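Local coordinates for Sys-1 protein (Caenorhabditis elegans, PDB 3C2G), which acts as a beta-catenin of the Wnt asymmetry pathway, binding the TCF factor POP-1 and activating or repressing target genes as a transcription coregulator, at residues A[362-367]-A[409-414]; A[429-434]-A[469-474]. One frame throughout, in Å; residues are numbered along the deposited sequence.

Interactions 1 and 2 follow one another along the chain of the armadillo domain, and their centres lie about 11 Å apart. Helix 425-432 joins them. Toward 362-367, Q430 NE2 makes a weak hydrogen bond to I364 O, while Q430 OE1 packs 3.3 Å from N367 C. Toward 409-414, V431 CG1 meets L409 CD2 at 3.6 Å. A further junction passes directly from the loop to helix 457-472, where I413 CD1 rests 3.6 Å from L470 O. The bound POP-1 peptide comes up beside interaction 1, where one of its acidic side chains packs on M410, a residue of 409-414 that does not itself touch 362-367.

Interaction 1: A[362-367]-A[409-414]; sequences IAIRSN and LMMWIP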
# COMPACT_ATOMS: atom_id res chain seq x y z
N ILE A 362 -23.64 -5.87 -8.66
CA ILE A 362 -22.91 -5.42 -9.84
C ILE A 362 -21.85 -6.47 -10.22
O ILE A 362 -21.80 -6.94 -11.36
CB ILE A 362 -22.30 -4.02 -9.64
CG1 ILE A 362 -23.44 -2.99 -9.56
CG2 ILE A 362 -21.31 -3.68 -10.76
CD1 ILE A 362 -23.11 -1.73 -8.77
N ALA A 363 -21.04 -6.84 -9.25
CA ALA A 363 -20.01 -7.84 -9.46
C ALA A 363 -20.56 -9.15 -10.07
O ALA A 363 -20.04 -9.64 -11.08
CB ALA A 363 -19.28 -8.10 -8.16
N ILE A 364 -21.63 -9.69 -9.49
CA ILE A 364 -22.22 -10.93 -10.01
C ILE A 364 -22.66 -10.82 -11.48
O ILE A 364 -22.40 -11.72 -12.27
CB ILE A 364 -23.38 -11.42 -9.11
CG1 ILE A 364 -22.81 -12.02 -7.83
CG2 ILE A 364 -24.28 -12.43 -9.82
CD1 ILE A 364 -23.80 -11.99 -6.70
N ARG A 365 -23.30 -9.71 -11.84
CA ARG A 365 -23.74 -9.50 -13.22
C ARG A 365 -22.57 -9.36 -14.19
O ARG A 365 -22.74 -9.53 -15.40
CB ARG A 365 -24.67 -8.30 -13.34
CG ARG A 365 -26.06 -8.53 -12.78
CD ARG A 365 -27.05 -7.42 -13.18
NE ARG A 365 -26.95 -6.24 -12.32
CZ ARG A 365 -26.27 -5.14 -12.62
NH1 ARG A 365 -25.60 -5.05 -13.77
NH2 ARG A 365 -26.23 -4.11 -11.77
N SER A 366 -21.39 -9.04 -13.67
CA SER A 366 -20.22 -8.99 -14.54
C SER A 366 -19.36 -10.24 -14.38
O SER A 366 -18.20 -10.26 -14.81
CB SER A 366 -19.42 -7.72 -14.29
OG SER A 366 -20.29 -6.59 -14.34
N ASN A 367 -19.94 -11.29 -13.79
CA ASN A 367 -19.28 -12.59 -13.66
C ASN A 367 -18.10 -12.61 -12.70
O ASN A 367 -17.17 -13.39 -12.88
CB ASN A 367 -18.85 -13.13 -15.04
CG ASN A 367 -19.95 -13.94 -15.73
OD1 ASN A 367 -21.13 -13.87 -15.35
ND2 ASN A 367 -19.56 -14.72 -16.73
N LEU A 409 -20.80 -15.50 -0.44
CA LEU A 409 -21.55 -16.68 0.00
C LEU A 409 -22.47 -16.41 1.20
O LEU A 409 -23.42 -17.15 1.41
CB LEU A 409 -20.62 -17.87 0.25
CG LEU A 409 -19.86 -18.42 -0.96
CD1 LEU A 409 -18.75 -19.40 -0.58
CD2 LEU A 409 -20.80 -19.03 -1.99
N MSE A 410 -22.19 -15.35 1.94
CA MSE A 410 -23.03 -14.93 3.06
C MSE A 410 -24.49 -14.77 2.66
O MSE A 410 -25.39 -15.28 3.34
CB MSE A 410 -22.51 -13.63 3.65
CG MSE A 410 -21.02 -13.65 3.96
SE MSE A 410 -20.56 -14.30 5.75
CE MSE A 410 -21.63 -15.94 5.90
N MSE A 411 -24.72 -14.07 1.55
CA MSE A 411 -26.05 -13.85 0.97
C MSE A 411 -26.98 -15.06 1.06
O MSE A 411 -28.15 -14.92 1.37
CB MSE A 411 -25.93 -13.45 -0.50
CG MSE A 411 -25.29 -12.10 -0.77
SE MSE A 411 -24.90 -11.88 -2.69
CE MSE A 411 -26.71 -12.12 -3.43
N TRP A 412 -26.44 -16.24 0.77
CA TRP A 412 -27.26 -17.39 0.44
C TRP A 412 -27.34 -18.45 1.52
O TRP A 412 -27.99 -19.48 1.33
CB TRP A 412 -26.77 -18.01 -0.85
CG TRP A 412 -26.77 -17.06 -1.96
CD1 TRP A 412 -27.83 -16.34 -2.41
CD2 TRP A 412 -25.66 -16.69 -2.78
NE1 TRP A 412 -27.46 -15.55 -3.46
CE2 TRP A 412 -26.13 -15.74 -3.71
CE3 TRP A 412 -24.32 -17.08 -2.83
CZ2 TRP A 412 -25.30 -15.18 -4.68
CZ3 TRP A 412 -23.50 -16.51 -3.79
CH2 TRP A 412 -23.99 -15.57 -4.70
N ILE A 413 -26.68 -18.21 2.64
CA ILE A 413 -26.73 -19.15 3.75
C ILE A 413 -27.83 -18.72 4.71
O ILE A 413 -27.86 -17.56 5.14
CB ILE A 413 -25.36 -19.31 4.43
CG1 ILE A 413 -24.33 -19.77 3.39
CG2 ILE A 413 -25.43 -20.33 5.56
CD1 ILE A 413 -22.89 -19.56 3.78
N PRO A 414 -28.77 -19.64 5.01
CA PRO A 414 -29.94 -19.39 5.87
C PRO A 414 -29.57 -18.74 7.20
O PRO A 414 -28.92 -19.37 8.03
CB PRO A 414 -30.51 -20.80 6.11
CG PRO A 414 -29.45 -21.76 5.61
CD PRO A 414 -28.78 -21.02 4.51
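I364 and W412 both carry their first side-chain branch beside the backbone N and anti to the carbonyl carbon (CG1 at chi1 -75° in I364, CG at -57° in W412), and from there the two side chains point at each other across the gap. This is packing within the helical armadillo domain: the last turn of helix 357-365 faces the chain just after helix 388-409. The extended CG1 branch of I364 presents CD1 as the sole atom of 362-367 to make the contact. It meets the indole obliquely, 4.1 Å from W412 CZ2 and equally near CH2, at the six-membered part of the ring system. M411, a selenomethionine, approaches the same methyl with its selenium. The two large apolar groups of the loop thus share a single methyl of the helix, and isoleucine suits the place because it offers a compact, buried methyl to which the longer W412 and M411 side chains reach across.

Within the loop, M411 CB lies 3.8 Å above one face of the indole, displaced toward its rim, so neighbouring residues pack on each other as well as on I364. E427 of helix 425-432 touches both I364 and W412, filling in around the contact, while K421 packs on M411.

The helix that supplies I364 ends immediately afterwards in a Schellman motif. N367 is the C-prime residue, with positive phi (70°), a conformation that asparagine tolerates better than most side-chain-bearing residues. Its N bonds to I364 O at 2.9 Å, and the following amide reaches back to A363 O. No hydrogen bond crosses between 362-367 and 409-414; the closing link from the loop is M411 SE, 4.2 Å from I364 CD1.

Interaction 2: A[429-434]-A[469-474]; sequences QQVCKF and ILLLRT
L471 spreads its two methyls over the end of helix 425-432, and these make the close part of the contact. CD2 lies 3.9 Å from V431 CG1, with V431 O only slightly farther away; CD1 meets F434 CB, also at 3.9 Å. The V431 and L471 side chains run antiparallel, each passing alongside the other. V431 CG1 stands anti to the backbone N (chi1 173°), which turns this methyl toward L471, while the forked end of leucine serves two neighbours at once. F434 gives L471 just its CB; the rest of its side chain leads away, and F434 also packs on L405 of helix 388-409 and I376 of helix 368-377. One buried core therefore joins several helices of the armadillo domain.

The contact loosens at T474, whose side chain comes no nearer than 4.8 Å to 429-434. Its hydroxyl turns inward on its own segment, donating to L470 O at 2.8 Å with a C=O···OG1 angle of 141°. R473 N bonds to the same oxygen from the opposite face of the carbonyl plane, so two donors satisfy it. The solvent side carries Q429 and R473, both exposed and neither touching the other segment. Since only apolar side chains bridge the two segments, their direct attraction is probably dispersion and burial of hydrocarbon, with no directional bond across them to fix their register.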
# COMPACT_ATOMS: atom_id res chain seq x y z
N GLN A 429 -24.38 -21.24 -11.11
CA GLN A 429 -23.34 -21.89 -11.93
C GLN A 429 -21.94 -21.36 -11.60
O GLN A 429 -20.96 -22.11 -11.65
CB GLN A 429 -23.64 -21.87 -13.44
CG GLN A 429 -23.74 -20.49 -14.11
CD GLN A 429 -23.47 -20.53 -15.63
OE1 GLN A 429 -24.03 -21.36 -16.37
NE2 GLN A 429 -22.61 -19.63 -16.09
N GLN A 430 -21.85 -20.09 -11.24
CA GLN A 430 -20.57 -19.50 -10.85
C GLN A 430 -20.07 -20.13 -9.53
O GLN A 430 -18.96 -20.65 -9.46
CB GLN A 430 -20.68 -17.97 -10.75
CG GLN A 430 -20.87 -17.22 -12.10
CD GLN A 430 -20.99 -15.71 -11.92
OE1 GLN A 430 -20.02 -15.03 -11.56
NE2 GLN A 430 -22.19 -15.17 -12.15
N VAL A 431 -20.91 -20.12 -8.51
CA VAL A 431 -20.53 -20.69 -7.23
C VAL A 431 -20.20 -22.19 -7.31
O VAL A 431 -19.29 -22.66 -6.63
CB VAL A 431 -21.60 -20.42 -6.16
CG1 VAL A 431 -21.29 -21.16 -4.87
CG2 VAL A 431 -21.72 -18.92 -5.91
N CYS A 432 -20.91 -22.92 -8.16
CA CYS A 432 -20.75 -24.38 -8.22
C CYS A 432 -19.46 -24.81 -8.90
O CYS A 432 -19.00 -25.93 -8.71
CB CYS A 432 -21.95 -25.04 -8.92
SG CYS A 432 -23.44 -25.07 -7.90
N LYS A 433 -18.89 -23.92 -9.69
CA LYS A 433 -17.56 -24.16 -10.23
C LYS A 433 -16.53 -24.46 -9.14
O LYS A 433 -15.58 -25.21 -9.36
CB LYS A 433 -17.11 -22.96 -11.06
CG LYS A 433 -17.77 -22.86 -12.41
CD LYS A 433 -16.82 -22.25 -13.43
CE LYS A 433 -15.89 -23.30 -14.04
NZ LYS A 433 -16.61 -24.18 -15.01
N PHE A 434 -16.73 -23.88 -7.95
CA PHE A 434 -15.80 -24.08 -6.84
C PHE A 434 -15.78 -25.47 -6.22
O PHE A 434 -14.89 -25.77 -5.42
CB PHE A 434 -15.93 -22.97 -5.77
CG PHE A 434 -15.23 -21.69 -6.14
CD1 PHE A 434 -13.91 -21.48 -5.78
CD2 PHE A 434 -15.88 -20.71 -6.87
CE1 PHE A 434 -13.25 -20.29 -6.12
CE2 PHE A 434 -15.23 -19.52 -7.22
CZ PHE A 434 -13.91 -19.31 -6.85
N ILE A 469 -16.11 -24.13 4.67
CA ILE A 469 -17.21 -23.96 5.60
C ILE A 469 -18.42 -23.35 4.89
O ILE A 469 -19.51 -23.93 4.90
CB ILE A 469 -16.81 -23.09 6.81
CG1 ILE A 469 -15.85 -23.86 7.71
CG2 ILE A 469 -18.04 -22.67 7.61
CD1 ILE A 469 -15.08 -22.99 8.70
N LEU A 470 -18.23 -22.20 4.25
CA LEU A 470 -19.34 -21.50 3.60
C LEU A 470 -19.90 -22.22 2.38
O LEU A 470 -21.12 -22.27 2.20
CB LEU A 470 -18.93 -20.08 3.23
CG LEU A 470 -18.53 -19.18 4.40
CD1 LEU A 470 -18.09 -17.80 3.90
CD2 LEU A 470 -19.65 -19.07 5.43
N LEU A 471 -19.03 -22.78 1.55
CA LEU A 471 -19.49 -23.56 0.40
C LEU A 471 -20.39 -24.72 0.84
O LEU A 471 -21.45 -24.93 0.25
CB LEU A 471 -18.32 -24.09 -0.42
CG LEU A 471 -17.70 -23.09 -1.39
CD1 LEU A 471 -16.36 -23.61 -1.90
CD2 LEU A 471 -18.64 -22.76 -2.56
N LEU A 472 -19.99 -25.43 1.88
CA LEU A 472 -20.72 -26.62 2.31
C LEU A 472 -22.00 -26.26 3.05
O LEU A 472 -22.85 -27.12 3.22
CB LEU A 472 -19.84 -27.54 3.17
CG LEU A 472 -18.57 -28.13 2.56
CD1 LEU A 472 -17.83 -28.88 3.63
CD2 LEU A 472 -18.80 -29.04 1.36
N ARG A 473 -22.15 -25.01 3.46
CA ARG A 473 -23.38 -24.58 4.12
C ARG A 473 -24.32 -23.90 3.14
O ARG A 473 -25.39 -23.42 3.52
CB ARG A 473 -23.06 -23.63 5.27
CG ARG A 473 -22.61 -24.34 6.53
CD ARG A 473 -22.00 -23.37 7.51
NE ARG A 473 -23.00 -22.49 8.10
CZ ARG A 473 -22.72 -21.33 8.70
NH1 ARG A 473 -21.46 -20.90 8.79
NH2 ARG A 473 -23.72 -20.60 9.22
N THR A 474 -23.92 -23.86 1.88
CA THR A 474 -24.71 -23.25 0.82
C THR A 474 -25.61 -24.32 0.21
O THR A 474 -25.13 -25.29 -0.35
CB THR A 474 -23.77 -22.65 -0.25
OG1 THR A 474 -23.02 -21.59 0.33
CG2 THR A 474 -24.55 -22.11 -1.41